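Local coordinates for glutathione transferase o1 (PDB 3RBT), which belongs to the Omega class of glutathione transferases and probably conjugates glutathione or uses it to reduce dehydroascorbate, at residues 34-40 and 181-185; 176-180 and 210-215; 42-47 and 219-223; 74-78 and 89-95. One frame throughout, in Å; residues are numbered along the deposited sequence.

In the fold
From the N terminus, the chain first passes through the thioredoxin-like domain, where helix 36-47 supplies one side of both contact 1 and contact 3. Contact 4 is the first to close and the most local: ten residues separate its segments, and it joins the cis-proline loop and strand 77-80 to strand 87-89 and helix 92-102. It falls within the much longer loops of contacts 1 and 3. Helix 174-186 first opens contact 2, then closes contact 1 against the start of helix 36-47, packing the helical part on the thioredoxin-like part; contact 2 ends on helix 205-216. Contact 3 closes last, on helix 218-222, and encloses contact 2. Contact 1 crosses both contacts 2 and 3.

Contact 1 of 4, residues 34-40 and 181-185; sequences MNPYGHR and PWVER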
loop_
_atom_site.group_PDB
_atom_site.type_symbol
_atom_site.label_atom_id
_atom_site.label_comp_id
_atom_site.label_asym_id
_atom_site.label_seq_id
_atom_site.Cartn_x
_atom_site.Cartn_y
_atom_site.Cartn_z
ATOM N N MET A 34 14.722 -1.332 17.970
ATOM C CA MET A 34 13.777 -2.459 18.065
ATOM C C MET A 34 12.479 -2.300 17.253
ATOM O O MET A 34 11.610 -3.171 17.310
ATOM C CB MET A 34 13.441 -2.795 19.528
ATOM C CG MET A 34 14.626 -3.207 20.391
ATOM S SD MET A 34 15.547 -4.610 19.714
ATOM C CE MET A 34 16.165 -5.328 21.230
ATOM N N ASN A 35 12.328 -1.196 16.524
ATOM C CA ASN A 35 11.139 -1.026 15.667
ATOM C C ASN A 35 11.284 -1.874 14.403
ATOM O O ASN A 35 12.246 -1.702 13.654
ATOM C CB ASN A 35 10.892 0.440 15.299
ATOM C CG ASN A 35 9.686 0.621 14.383
ATOM O OD1 ASN A 35 9.834 0.730 13.159
ATOM N ND2 ASN A 35 8.489 0.648 14.969
ATOM N N PRO A 36 10.338 -2.797 14.181
ATOM C CA PRO A 36 10.378 -3.736 13.048
ATOM C C PRO A 36 10.240 -3.078 11.661
ATOM O O PRO A 36 10.764 -3.611 10.690
ATOM C CB PRO A 36 9.185 -4.662 13.319
ATOM C CG PRO A 36 8.217 -3.813 14.130
ATOM C CD PRO A 36 9.129 -2.981 15.011
ATOM N N TYR A 37 9.536 -1.947 11.568
ATOM C CA TYR A 37 9.432 -1.198 10.304
ATOM C C TYR A 37 10.776 -0.592 9.905
ATOM O O TYR A 37 11.132 -0.567 8.714
ATOM C CB TYR A 37 8.348 -0.124 10.388
ATOM C CG TYR A 37 6.941 -0.696 10.497
ATOM C CD1 TYR A 37 6.273 -1.184 9.368
ATOM C CD2 TYR A 37 6.298 -0.779 11.739
ATOM C CE1 TYR A 37 4.975 -1.726 9.469
ATOM C CE2 TYR A 37 5.003 -1.308 11.850
ATOM C CZ TYR A 37 4.353 -1.779 10.714
ATOM O OH TYR A 37 3.094 -2.304 10.836
ATOM N N GLY A 38 11.537 -0.135 10.904
ATOM C CA GLY A 38 12.920 0.282 10.691
ATOM C C GLY A 38 13.833 -0.893 10.375
ATOM O O GLY A 38 14.718 -0.778 9.539
ATOM N N HIS A 39 13.620 -2.018 11.056
ATOM C CA HIS A 39 14.369 -3.267 10.814
ATOM C C HIS A 39 14.269 -3.664 9.331
ATOM O O HIS A 39 15.279 -3.975 8.689
ATOM C CB HIS A 39 13.823 -4.379 11.716
ATOM C CG HIS A 39 14.677 -5.614 11.778
ATOM N ND1 HIS A 39 14.442 -6.626 12.685
ATOM C CD2 HIS A 39 15.764 -5.996 11.061
ATOM C CE1 HIS A 39 15.333 -7.587 12.509
ATOM N NE2 HIS A 39 16.150 -7.226 11.534
ATOM N N ARG A 40 13.047 -3.627 8.804
ATOM C CA ARG A 40 12.757 -3.753 7.376
ATOM C C ARG A 40 13.651 -2.926 6.470
ATOM O O ARG A 40 14.240 -3.443 5.519
ATOM C CB ARG A 40 11.329 -3.286 7.109
ATOM C CG ARG A 40 10.335 -4.355 6.927
ATOM C CD ARG A 40 9.039 -3.748 6.397
ATOM N NE ARG A 40 8.046 -4.800 6.234
ATOM C CZ ARG A 40 6.750 -4.611 6.055
ATOM N NH1 ARG A 40 6.244 -3.387 6.011
ATOM N NH2 ARG A 40 5.964 -5.669 5.921
ATOM N N PRO A 181 11.434 -9.134 9.748
ATOM C CA PRO A 181 11.496 -8.555 11.089
ATOM C C PRO A 181 10.486 -9.150 12.084
ATOM O O PRO A 181 10.863 -9.446 13.214
ATOM C CB PRO A 181 11.227 -7.064 10.831
ATOM C CG PRO A 181 11.818 -6.849 9.493
ATOM C CD PRO A 181 11.418 -8.074 8.721
ATOM N N TRP A 182 9.243 -9.355 11.656
ATOM C CA TRP A 182 8.225 -9.935 12.527
ATOM C C TRP A 182 8.472 -11.414 12.791
ATOM O O TRP A 182 8.293 -11.874 13.917
ATOM C CB TRP A 182 6.813 -9.668 11.991
ATOM C CG TRP A 182 6.501 -8.204 12.084
ATOM C CD1 TRP A 182 5.864 -7.556 13.119
ATOM C CD2 TRP A 182 6.849 -7.194 11.134
ATOM N NE1 TRP A 182 5.789 -6.210 12.854
ATOM C CE2 TRP A 182 6.390 -5.961 11.645
ATOM C CE3 TRP A 182 7.500 -7.212 9.890
ATOM C CZ2 TRP A 182 6.554 -4.755 10.950
ATOM C CZ3 TRP A 182 7.666 -6.016 9.207
ATOM C CH2 TRP A 182 7.200 -4.804 9.743
ATOM N N VAL A 183 8.925 -12.143 11.770
ATOM C CA VAL A 183 9.258 -13.556 11.935
ATOM C C VAL A 183 10.384 -13.762 12.971
ATOM O O VAL A 183 10.292 -14.635 13.833
ATOM C CB VAL A 183 9.569 -14.236 10.577
ATOM C CG1 VAL A 183 10.025 -15.678 10.776
ATOM C CG2 VAL A 183 8.334 -14.206 9.688
ATOM N N GLU A 184 11.431 -12.945 12.895
ATOM C CA GLU A 184 12.544 -13.038 13.844
ATOM C C GLU A 184 12.078 -12.797 15.288
ATOM O O GLU A 184 12.556 -13.451 16.220
ATOM C CB GLU A 184 13.623 -12.031 13.481
ATOM C CG GLU A 184 14.965 -12.307 14.107
ATOM C CD GLU A 184 15.969 -11.256 13.714
ATOM O OE1 GLU A 184 16.036 -10.212 14.406
ATOM O OE2 GLU A 184 16.679 -11.467 12.703
ATOM N N ARG A 185 11.153 -11.846 15.447
ATOM C CA ARG A 185 10.560 -11.527 16.745
ATOM C C ARG A 185 9.726 -12.671 17.316
ATOM O O ARG A 185 9.716 -12.872 18.525
ATOM C CB ARG A 185 9.733 -10.243 16.671
ATOM C CG ARG A 185 10.603 -8.998 16.677
ATOM C CD ARG A 185 9.886 -7.761 16.148
ATOM N NE ARG A 185 10.761 -6.595 16.278
ATOM C CZ ARG A 185 11.787 -6.327 15.470
ATOM N NH1 ARG A 185 12.078 -7.137 14.459
ATOM N NH2 ARG A 185 12.536 -5.248 15.678
HETATM O O HOH W 1 17.617 -9.328 11.258
#
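The indole of Trp-182 has Pro-36 over one face, with Pro-36 CB 3.5 Å from Trp-182 CE2, while Arg-40 NE, hydrogen-bonded to Met-178 O, lies at the indole edge, 3.2 Å from Trp-182 CZ3. That edge also points into the Tyr-37 ring, Trp-182 CZ2 standing over its centre in an edge-to-face pair with planes 73° apart. Pro-181 CG lies over a face of the His-39 ring. The Arg-185 guanidinium has Pro-36 CB over its centre and spends its edge on hydrogen bonds. With CG anti to the backbone N (chi1 -168°), His-39 offers ND1 to NH1 of Arg-185 at 3.0 Å, an almost straight bond (176°) in the planes of both groups; NH1 also donates to Pro-181 O. NH2 of Arg-185 reaches Met-34 O at 2.8 Å from above the carbonyl plane. With NE bonded to Tyr-234, the guanidinium can hardly rotate. A water joins NE2 of His-39 to OE2 of Glu-184, whose OE1 is held by Tyr-230. Asn-35 N-caps helix 36-47 through OD1 and Gly-38 N. This is the interdomain seam of a glutathione transferase beside its active site; Asn-35 probably occupies the place of the Omega-class catalytic cysteine.

Contact 2 of 4, residues 176-180 and 210-215; sequences DYMVW and WGDQMQ
Trp-180 fits as a knob into a hole formed by Trp-210, Gly-211, Met-214 and Gln-215, locking helix 174-186 to helix 205-216 inside the all-helical part of the transferase fold. The two short helical segments cross at nearly a right angle, -97°, with their axes 12.0 Å apart, a wide spacing filled by the large side chains. Met-214 CB sits over the six-membered ring of Trp-180, 3.6 Å from its centroid, while Met-214 CG lies over a face of Trp-210. The methionine therefore fills the corner of the offset edge-to-face pair in which the edge of Trp-180 faces Trp-210, their planes at 79°. Bends at chi2 and chi3 fold the Met-214 chain back, carrying its methyl CE to 4.0 Å from Trp-180 CB; the sulfur keeps an oblique Met-aromatic contact with the same indole. On the other side of the pair, Val-179 CG1 packs against Trp-210 CH2 at 3.6 Å.

Polar bonds fix both indoles. Trp-210 NE1 donates to Asp-176 OD1 at 2.7 Å, meeting it on the anti side through a bent bond of 141°. Trp-180 NE1 is held by Glu-184. In the next shell, the Asp-176 carboxylate is positioned by the backbone N-H groups of Phe-167, Gly-168 and Gly-173. The last of these lies just before helix 174-186, so the carboxylate also ties down the start of its own helix. At the far rim of the indole, Trp-180 CH2 approaches Gly-211 O to 3.3 Å.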
loop_
_atom_site.group_PDB
_atom_site.type_symbol
_atom_site.label_atom_id
_atom_site.label_comp_id
_atom_site.label_asym_id
_atom_site.label_seq_id
_atom_site.Cartn_x
_atom_site.Cartn_y
_atom_site.Cartn_z
ATOM N N ASP A 176 11.000 -11.766 1.181
ATOM C CA ASP A 176 11.758 -12.322 2.306
ATOM C C ASP A 176 12.157 -11.284 3.363
ATOM O O ASP A 176 11.893 -11.475 4.545
ATOM C CB ASP A 176 12.991 -13.061 1.793
ATOM C CG ASP A 176 12.629 -14.185 0.862
ATOM O OD1 ASP A 176 12.257 -15.279 1.350
ATOM O OD2 ASP A 176 12.700 -13.965 -0.365
ATOM N N TYR A 177 12.783 -10.191 2.938
ATOM C CA TYR A 177 13.242 -9.170 3.878
ATOM C C TYR A 177 12.100 -8.322 4.461
ATOM O O TYR A 177 12.183 -7.898 5.614
ATOM C CB TYR A 177 14.305 -8.268 3.246
ATOM C CG TYR A 177 15.626 -8.962 2.943
ATOM C CD1 TYR A 177 16.137 -9.001 1.647
ATOM C CD2 TYR A 177 16.369 -9.562 3.959
ATOM C CE1 TYR A 177 17.350 -9.624 1.373
ATOM C CE2 TYR A 177 17.580 -10.182 3.691
ATOM C CZ TYR A 177 18.060 -10.218 2.400
ATOM O OH TYR A 177 19.263 -10.842 2.143
ATOM N N MET A 178 11.054 -8.072 3.667
ATOM C CA MET A 178 9.885 -7.315 4.139
ATOM C C MET A 178 9.197 -8.011 5.312
ATOM O O MET A 178 8.698 -7.368 6.228
ATOM C CB MET A 178 8.862 -7.104 3.008
ATOM C CG MET A 178 9.270 -6.080 1.924
ATOM S SD MET A 178 9.911 -4.516 2.552
ATOM C CE MET A 178 8.419 -3.589 2.810
ATOM N N VAL A 179 9.196 -9.334 5.266
ATOM C CA VAL A 179 8.469 -10.184 6.190
ATOM C C VAL A 179 9.317 -10.557 7.423
ATOM O O VAL A 179 8.780 -10.770 8.524
ATOM C CB VAL A 179 7.993 -11.439 5.394
ATOM C CG1 VAL A 179 8.147 -12.705 6.143
ATOM C CG2 VAL A 179 6.571 -11.232 4.847
ATOM N N TRP A 180 10.634 -10.596 7.238
ATOM C CA TRP A 180 11.542 -11.118 8.256
ATOM C C TRP A 180 11.463 -10.481 9.653
ATOM O O TRP A 180 11.447 -11.213 10.642
ATOM C CB TRP A 180 13.001 -11.139 7.773
ATOM C CG TRP A 180 13.878 -11.835 8.778
ATOM C CD1 TRP A 180 14.840 -11.276 9.556
ATOM C CD2 TRP A 180 13.812 -13.221 9.151
ATOM N NE1 TRP A 180 15.399 -12.231 10.383
ATOM C CE2 TRP A 180 14.777 -13.432 10.152
ATOM C CE3 TRP A 180 13.019 -14.302 8.734
ATOM C CZ2 TRP A 180 14.995 -14.691 10.730
ATOM C CZ3 TRP A 180 13.221 -15.542 9.319
ATOM C CH2 TRP A 180 14.200 -15.728 10.308
ATOM N N TRP A 210 12.726 -22.255 6.068
ATOM C CA TRP A 210 13.075 -20.939 5.536
ATOM C C TRP A 210 13.597 -20.015 6.647
ATOM O O TRP A 210 14.639 -19.371 6.488
ATOM C CB TRP A 210 11.860 -20.346 4.802
ATOM C CG TRP A 210 11.953 -18.876 4.470
ATOM C CD1 TRP A 210 12.557 -18.317 3.378
ATOM C CD2 TRP A 210 11.410 -17.791 5.226
ATOM N NE1 TRP A 210 12.433 -16.950 3.415
ATOM C CE2 TRP A 210 11.732 -16.598 4.537
ATOM C CE3 TRP A 210 10.687 -17.708 6.421
ATOM C CZ2 TRP A 210 11.355 -15.336 5.002
ATOM C CZ3 TRP A 210 10.311 -16.460 6.885
ATOM C CH2 TRP A 210 10.648 -15.287 6.176
ATOM N N GLY A 211 12.879 -19.976 7.770
ATOM C CA GLY A 211 13.335 -19.287 8.979
ATOM C C GLY A 211 14.770 -19.612 9.367
ATOM O O GLY A 211 15.561 -18.710 9.666
ATOM N N ASP A 212 15.108 -20.899 9.349
ATOM C CA ASP A 212 16.462 -21.352 9.677
ATOM C C ASP A 212 17.480 -20.816 8.682
ATOM O O ASP A 212 18.544 -20.336 9.069
ATOM C CB ASP A 212 16.528 -22.886 9.716
ATOM C CG ASP A 212 15.784 -23.468 10.894
ATOM O OD1 ASP A 212 15.602 -22.744 11.900
ATOM O OD2 ASP A 212 15.383 -24.647 10.820
ATOM N N GLN A 213 17.141 -20.901 7.399
ATOM C CA GLN A 213 18.007 -20.398 6.341
ATOM C C GLN A 213 18.173 -18.879 6.400
ATOM O O GLN A 213 19.276 -18.374 6.218
ATOM C CB GLN A 213 17.493 -20.844 4.967
ATOM C CG GLN A 213 17.728 -22.330 4.678
ATOM C CD GLN A 213 19.199 -22.668 4.537
ATOM O OE1 GLN A 213 19.930 -22.017 3.782
ATOM N NE2 GLN A 213 19.645 -23.690 5.261
ATOM N N MET A 214 17.082 -18.159 6.666
ATOM C CA MET A 214 17.146 -16.705 6.811
ATOM C C MET A 214 18.073 -16.317 7.959
ATOM O O MET A 214 18.803 -15.344 7.851
ATOM C CB MET A 214 15.758 -16.105 7.049
ATOM C CG MET A 214 14.857 -16.048 5.825
ATOM S SD MET A 214 15.408 -14.941 4.504
ATOM C CE MET A 214 15.169 -13.328 5.264
ATOM N N GLN A 215 18.053 -17.083 9.050
ATOM C CA GLN A 215 18.926 -16.789 10.196
ATOM C C GLN A 215 20.425 -16.828 9.863
ATOM O O GLN A 215 21.231 -16.169 10.529
ATOM C CB GLN A 215 18.613 -17.711 11.374
ATOM C CG GLN A 215 17.308 -17.356 12.090
ATOM C CD GLN A 215 16.964 -18.344 13.183
ATOM O OE1 GLN A 215 16.050 -19.154 13.032
ATOM N NE2 GLN A 215 17.716 -18.298 14.287
#

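Contact 3 of 4, residues 42-47 and 219-223; sequences LLVLEA and IVKKH
Glu-46 OE1 comes to 3.0 Å from His-223 CE1, lying near the plane of the imidazole at its edge, and the same oxygen is hydrogen-bonded to the hydroxyl of Tyr-52. The Glu-46 carboxylate would probably polarise the CE1-H edge of the imidazole. The Tyr-52 hydroxyl also bonds His-223 NE2, so one tyrosine holds both the carboxylate and the ring. The site joins the end of helix 36-47, the first helix of the thioredoxin-like fold, to the short helix 218-222, with Tyr-52 supplied by strand 52-56 of the mixed sheet. Glu-46 reaches the imidazole by a bent chain: CG leaves anti to the backbone N (chi1 -155°), and a turn at chi2 (75°) folds the carboxylate back toward His-223.

The faces of the imidazole are packed by aliphatic groups. Leu-42 CB stands directly over its centre, 3.8 Å from the centroid, in a CH-pi contact. The opposite face is lined by CG of Lys-222, the histidine's own neighbour. ND1 of His-223 is buried here and has no hydrogen-bonding partner in the model.

Beside this polar group, Ile-219 packs between the two helices. CG2 of Ile-219 presses against the backbone, 3.4 Å from Leu-43 O, and lies 3.7 Å from Glu-46 CB. Leu-43 reaches back with CD2 toward Val-220 CA, at 4.1 Å, and is covered further by Pro-181 of helix 174-186. The other branch of Ile-219 extends along the last turn of helix 36-47, where CD1 meets Ala-47 CA at 3.6 Å.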
loop_
_atom_site.group_PDB
_atom_site.type_symbol
_atom_site.label_atom_id
_atom_site.label_comp_id
_atom_site.label_asym_id
_atom_site.label_seq_id
_atom_site.Cartn_x
_atom_site.Cartn_y
_atom_site.Cartn_z
ATOM N N LEU A 42 16.413 -1.296 7.348
ATOM C CA LEU A 42 17.818 -1.674 7.578
ATOM C C LEU A 42 18.237 -2.891 6.741
ATOM O O LEU A 42 19.330 -2.914 6.188
ATOM C CB LEU A 42 18.110 -1.920 9.070
ATOM C CG LEU A 42 18.124 -0.686 9.985
ATOM C CD1 LEU A 42 18.119 -1.096 11.464
ATOM C CD2 LEU A 42 19.323 0.220 9.675
ATOM N N LEU A 43 17.367 -3.891 6.662
ATOM C CA LEU A 43 17.633 -5.092 5.855
ATOM C C LEU A 43 17.839 -4.779 4.367
ATOM O O LEU A 43 18.794 -5.262 3.750
ATOM C CB LEU A 43 16.500 -6.111 6.018
ATOM C CG LEU A 43 16.350 -6.737 7.407
ATOM C CD1 LEU A 43 15.091 -7.632 7.474
ATOM C CD2 LEU A 43 17.617 -7.476 7.870
ATOM N N VAL A 44 16.938 -3.967 3.811
ATOM C CA VAL A 44 16.982 -3.574 2.398
ATOM C C VAL A 44 18.231 -2.755 2.074
ATOM O O VAL A 44 18.949 -3.065 1.116
ATOM C CB VAL A 44 15.674 -2.845 1.978
ATOM C CG1 VAL A 44 15.780 -2.267 0.557
ATOM C CG2 VAL A 44 14.504 -3.818 2.072
ATOM N N LEU A 45 18.503 -1.732 2.880
ATOM C CA LEU A 45 19.723 -0.925 2.722
ATOM C C LEU A 45 20.977 -1.785 2.671
ATOM O O LEU A 45 21.873 -1.570 1.841
ATOM C CB LEU A 45 19.857 0.067 3.876
ATOM C CG LEU A 45 18.952 1.302 3.872
ATOM C CD1 LEU A 45 18.826 1.821 5.290
ATOM C CD2 LEU A 45 19.510 2.385 2.938
ATOM N N GLU A 46 21.038 -2.757 3.574
ATOM C CA GLU A 46 22.180 -3.655 3.673
ATOM C C GLU A 46 22.217 -4.575 2.444
ATOM O O GLU A 46 23.255 -4.707 1.798
ATOM C CB GLU A 46 22.098 -4.451 4.985
ATOM C CG GLU A 46 23.435 -4.969 5.520
ATOM C CD GLU A 46 24.303 -3.888 6.153
ATOM O OE1 GLU A 46 23.859 -3.201 7.093
ATOM O OE2 GLU A 46 25.451 -3.735 5.713
ATOM N N ALA A 47 21.070 -5.160 2.092
ATOM C CA ALA A 47 20.962 -6.010 0.894
ATOM C C ALA A 47 21.415 -5.285 -0.372
ATOM O O ALA A 47 22.065 -5.875 -1.231
ATOM C CB ALA A 47 19.543 -6.524 0.725
ATOM N N ILE A 219 23.107 -10.549 5.838
ATOM C CA ILE A 219 22.324 -9.337 6.012
ATOM C C ILE A 219 21.417 -9.441 7.248
ATOM O O ILE A 219 21.365 -8.515 8.064
ATOM C CB ILE A 219 21.526 -9.028 4.719
ATOM C CG1 ILE A 219 22.500 -8.732 3.568
ATOM C CG2 ILE A 219 20.562 -7.858 4.918
ATOM C CD1 ILE A 219 22.013 -9.209 2.215
ATOM N N VAL A 220 20.711 -10.564 7.384
ATOM C CA VAL A 220 19.875 -10.823 8.555
ATOM C C VAL A 220 20.696 -10.719 9.848
ATOM O O VAL A 220 20.318 -10.013 10.795
ATOM C CB VAL A 220 19.201 -12.214 8.462
ATOM C CG1 VAL A 220 18.709 -12.696 9.840
ATOM C CG2 VAL A 220 18.065 -12.193 7.448
ATOM N N LYS A 221 21.827 -11.416 9.854
ATOM C CA LYS A 221 22.731 -11.491 10.995
ATOM C C LYS A 221 23.227 -10.117 11.460
ATOM O O LYS A 221 23.392 -9.886 12.654
ATOM C CB LYS A 221 23.917 -12.389 10.639
ATOM C CG LYS A 221 24.275 -13.399 11.698
ATOM C CD LYS A 221 25.321 -14.405 11.179
ATOM C CE LYS A 221 25.673 -15.439 12.242
ATOM N NZ LYS A 221 24.452 -15.974 12.927
ATOM N N LYS A 222 23.438 -9.205 10.512
ATOM C CA LYS A 222 23.864 -7.838 10.821
ATOM C C LYS A 222 22.897 -7.082 11.763
ATOM O O LYS A 222 23.350 -6.318 12.620
ATOM C CB LYS A 222 24.079 -7.042 9.524
ATOM C CG LYS A 222 25.022 -5.838 9.653
ATOM C CD LYS A 222 26.482 -6.262 9.593
ATOM C CE LYS A 222 27.380 -5.343 10.409
ATOM N NZ LYS A 222 28.756 -5.915 10.532
ATOM N N HIS A 223 21.589 -7.320 11.630
ATOM C CA HIS A 223 20.586 -6.553 12.390
ATOM C C HIS A 223 19.685 -7.386 13.307
ATOM O O HIS A 223 18.593 -6.940 13.706
ATOM C CB HIS A 223 19.736 -5.717 11.428
ATOM C CG HIS A 223 20.529 -4.699 10.680
ATOM N ND1 HIS A 223 20.877 -4.854 9.356
ATOM C CD2 HIS A 223 21.092 -3.538 11.086
ATOM C CE1 HIS A 223 21.602 -3.821 8.972
ATOM N NE2 HIS A 223 21.742 -3.004 10.002
#

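Contact 4 of 4, residues 74-78 and 89-95; sequences KIPVL and LFESVVI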
loop_
_atom_site.group_PDB
_atom_site.type_symbol
_atom_site.label_atom_id
_atom_site.label_comp_id
_atom_site.label_asym_id
_atom_site.label_seq_id
_atom_site.Cartn_x
_atom_site.Cartn_y
_atom_site.Cartn_z
ATOM N N LYS A 74 5.568 9.511 11.919
ATOM C CA LYS A 74 5.690 8.231 11.244
ATOM C C LYS A 74 7.115 7.724 11.358
ATOM O O LYS A 74 8.065 8.517 11.403
ATOM C CB LYS A 74 5.268 8.344 9.781
ATOM C CG LYS A 74 3.954 9.093 9.586
ATOM C CD LYS A 74 3.312 8.801 8.249
ATOM C CE LYS A 74 2.248 7.720 8.397
ATOM N NZ LYS A 74 1.438 7.598 7.158
ATOM N N ILE A 75 7.253 6.402 11.443
ATOM C CA ILE A 75 8.568 5.763 11.567
ATOM C C ILE A 75 8.639 4.501 10.716
ATOM O O ILE A 75 7.619 3.834 10.518
ATOM C CB ILE A 75 8.962 5.433 13.046
ATOM C CG1 ILE A 75 7.958 4.461 13.687
ATOM C CG2 ILE A 75 9.164 6.727 13.878
ATOM C CD1 ILE A 75 8.412 3.933 15.037
ATOM N N PRO A 76 9.834 4.182 10.188
ATOM C CA PRO A 76 11.051 4.999 10.271
ATOM C C PRO A 76 10.990 6.129 9.254
ATOM O O PRO A 76 10.004 6.248 8.528
ATOM C CB PRO A 76 12.145 4.009 9.873
ATOM C CG PRO A 76 11.465 3.143 8.863
ATOM C CD PRO A 76 10.076 2.936 9.439
ATOM N N VAL A 77 12.032 6.953 9.209
ATOM C CA VAL A 77 12.161 7.966 8.171
ATOM C C VAL A 77 13.497 7.773 7.461
ATOM O O VAL A 77 14.544 7.656 8.106
ATOM C CB VAL A 77 12.128 9.401 8.738
ATOM C CG1 VAL A 77 12.321 10.422 7.610
ATOM C CG2 VAL A 77 10.829 9.669 9.489
ATOM N N LEU A 78 13.458 7.723 6.135
ATOM C CA LEU A 78 14.683 7.711 5.368
ATOM C C LEU A 78 14.871 9.096 4.768
ATOM O O LEU A 78 14.021 9.575 3.995
ATOM C CB LEU A 78 14.649 6.627 4.274
ATOM C CG LEU A 78 15.898 6.481 3.391
ATOM C CD1 LEU A 78 17.062 5.805 4.126
ATOM C CD2 LEU A 78 15.581 5.725 2.102
ATOM N N LEU A 89 11.582 10.700 3.511
ATOM C CA LEU A 89 10.713 9.717 2.870
ATOM C C LEU A 89 10.080 8.864 3.954
ATOM O O LEU A 89 10.771 8.420 4.870
ATOM C CB LEU A 89 11.490 8.826 1.899
ATOM C CG LEU A 89 11.578 9.231 0.418
ATOM C CD1 LEU A 89 12.263 8.123 -0.398
ATOM C CD2 LEU A 89 10.213 9.508 -0.153
ATOM N N PHE A 90 8.770 8.651 3.835
ATOM C CA PHE A 90 7.988 7.944 4.842
ATOM C C PHE A 90 7.450 6.616 4.316
ATOM O O PHE A 90 7.416 6.389 3.099
ATOM C CB PHE A 90 6.801 8.811 5.311
ATOM C CG PHE A 90 7.193 10.148 5.886
ATOM C CD1 PHE A 90 6.964 11.320 5.172
ATOM C CD2 PHE A 90 7.771 10.238 7.149
ATOM C CE1 PHE A 90 7.312 12.562 5.699
ATOM C CE2 PHE A 90 8.135 11.478 7.686
ATOM C CZ PHE A 90 7.897 12.639 6.964
ATOM N N GLU A 91 7.009 5.771 5.254
ATOM C CA GLU A 91 6.325 4.491 4.998
ATOM C C GLU A 91 7.266 3.407 4.462
ATOM O O GLU A 91 7.806 3.537 3.355
ATOM C CB GLU A 91 5.092 4.675 4.101
ATOM C CG GLU A 91 4.000 5.544 4.720
ATOM C CD GLU A 91 2.672 5.435 4.002
ATOM O OE1 GLU A 91 2.479 4.457 3.245
ATOM O OE2 GLU A 91 1.805 6.332 4.200
ATOM N N SER A 92 7.456 2.346 5.253
ATOM C CA SER A 92 8.530 1.361 5.010
ATOM C C SER A 92 8.466 0.708 3.631
ATOM O O SER A 92 9.496 0.489 3.004
ATOM C CB SER A 92 8.553 0.274 6.103
ATOM O OG SER A 92 7.382 -0.528 6.049
ATOM N N VAL A 93 7.255 0.404 3.170
ATOM C CA VAL A 93 7.049 -0.137 1.826
ATOM C C VAL A 93 7.501 0.844 0.742
ATOM O O VAL A 93 8.238 0.473 -0.165
ATOM C CB VAL A 93 5.571 -0.526 1.579
ATOM C CG1 VAL A 93 5.400 -1.076 0.157
ATOM C CG2 VAL A 93 5.114 -1.559 2.606
ATOM N N VAL A 94 7.056 2.092 0.843
ATOM C CA VAL A 94 7.433 3.121 -0.131
ATOM C C VAL A 94 8.953 3.351 -0.114
ATOM O O VAL A 94 9.596 3.475 -1.176
ATOM C CB VAL A 94 6.666 4.433 0.130
ATOM C CG1 VAL A 94 7.126 5.532 -0.807
ATOM C CG2 VAL A 94 5.169 4.197 -0.028
ATOM N N ILE A 95 9.510 3.370 1.096
ATOM C CA ILE A 95 10.951 3.560 1.312
ATOM C C ILE A 95 11.766 2.453 0.649
ATOM O O ILE A 95 12.708 2.728 -0.092
ATOM C CB ILE A 95 11.297 3.649 2.822
ATOM C CG1 ILE A 95 10.872 5.021 3.380
ATOM C CG2 ILE A 95 12.775 3.459 3.031
ATOM C CD1 ILE A 95 10.785 5.103 4.930
HETATM O O HOH W 2 6.438 2.156 8.103
HETATM O O HOH W 3 7.244 6.117 7.905
#
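Backbone hydrogen bonds pair Leu-78 with Leu-89 in the beta-beta-alpha half of the thioredoxin-like fold, where strand 77-80 runs antiparallel to strand 87-89 and the chain then enters helix 92-102. It is a hydrogen-bonded pair: Leu-78 N donates to Leu-89 O at 3.1 Å, and Leu-89 N to Leu-78 O at 2.7 Å. Ahead of the strand comes the cis-proline Pro-76, a hallmark of this fold.

Water continues the link where the two segments diverge. One molecule donates to Pro-76 O and accepts from Glu-91 N; a second spans Ile-75 O and Ser-92 N. In related transferases the cis-proline loop and this helix start bind glutathione; here the backbone of Ile-75 pairs with Tyr-244 of the C-terminal tail. Glu-91 has a positive phi, 72°, at the N-cap position of helix 92-102, as is common at the equivalent residue in the family.

The charged contact is looser: Lys-74 NZ forms a salt bridge with Glu-91 OE2 at 3.2 Å, weak as a hydrogen bond. The Arg-72 guanidinium lies close to the same ammonium.

Packing fills the remainder. Leu-89 packs on Gln-118 and Glu-91 on Glu-124, both of the second subunit, placing this edge at the dimer interface. Val-77 runs alongside Phe-90, its CG2 3.7 Å from CE2 of the Phe-90 ring. Beneath the strand pair, Ile-95 directs CG2 to 3.7 Å from Leu-78 CD2, while its CD1 lies 3.9 Å from Pro-76 O.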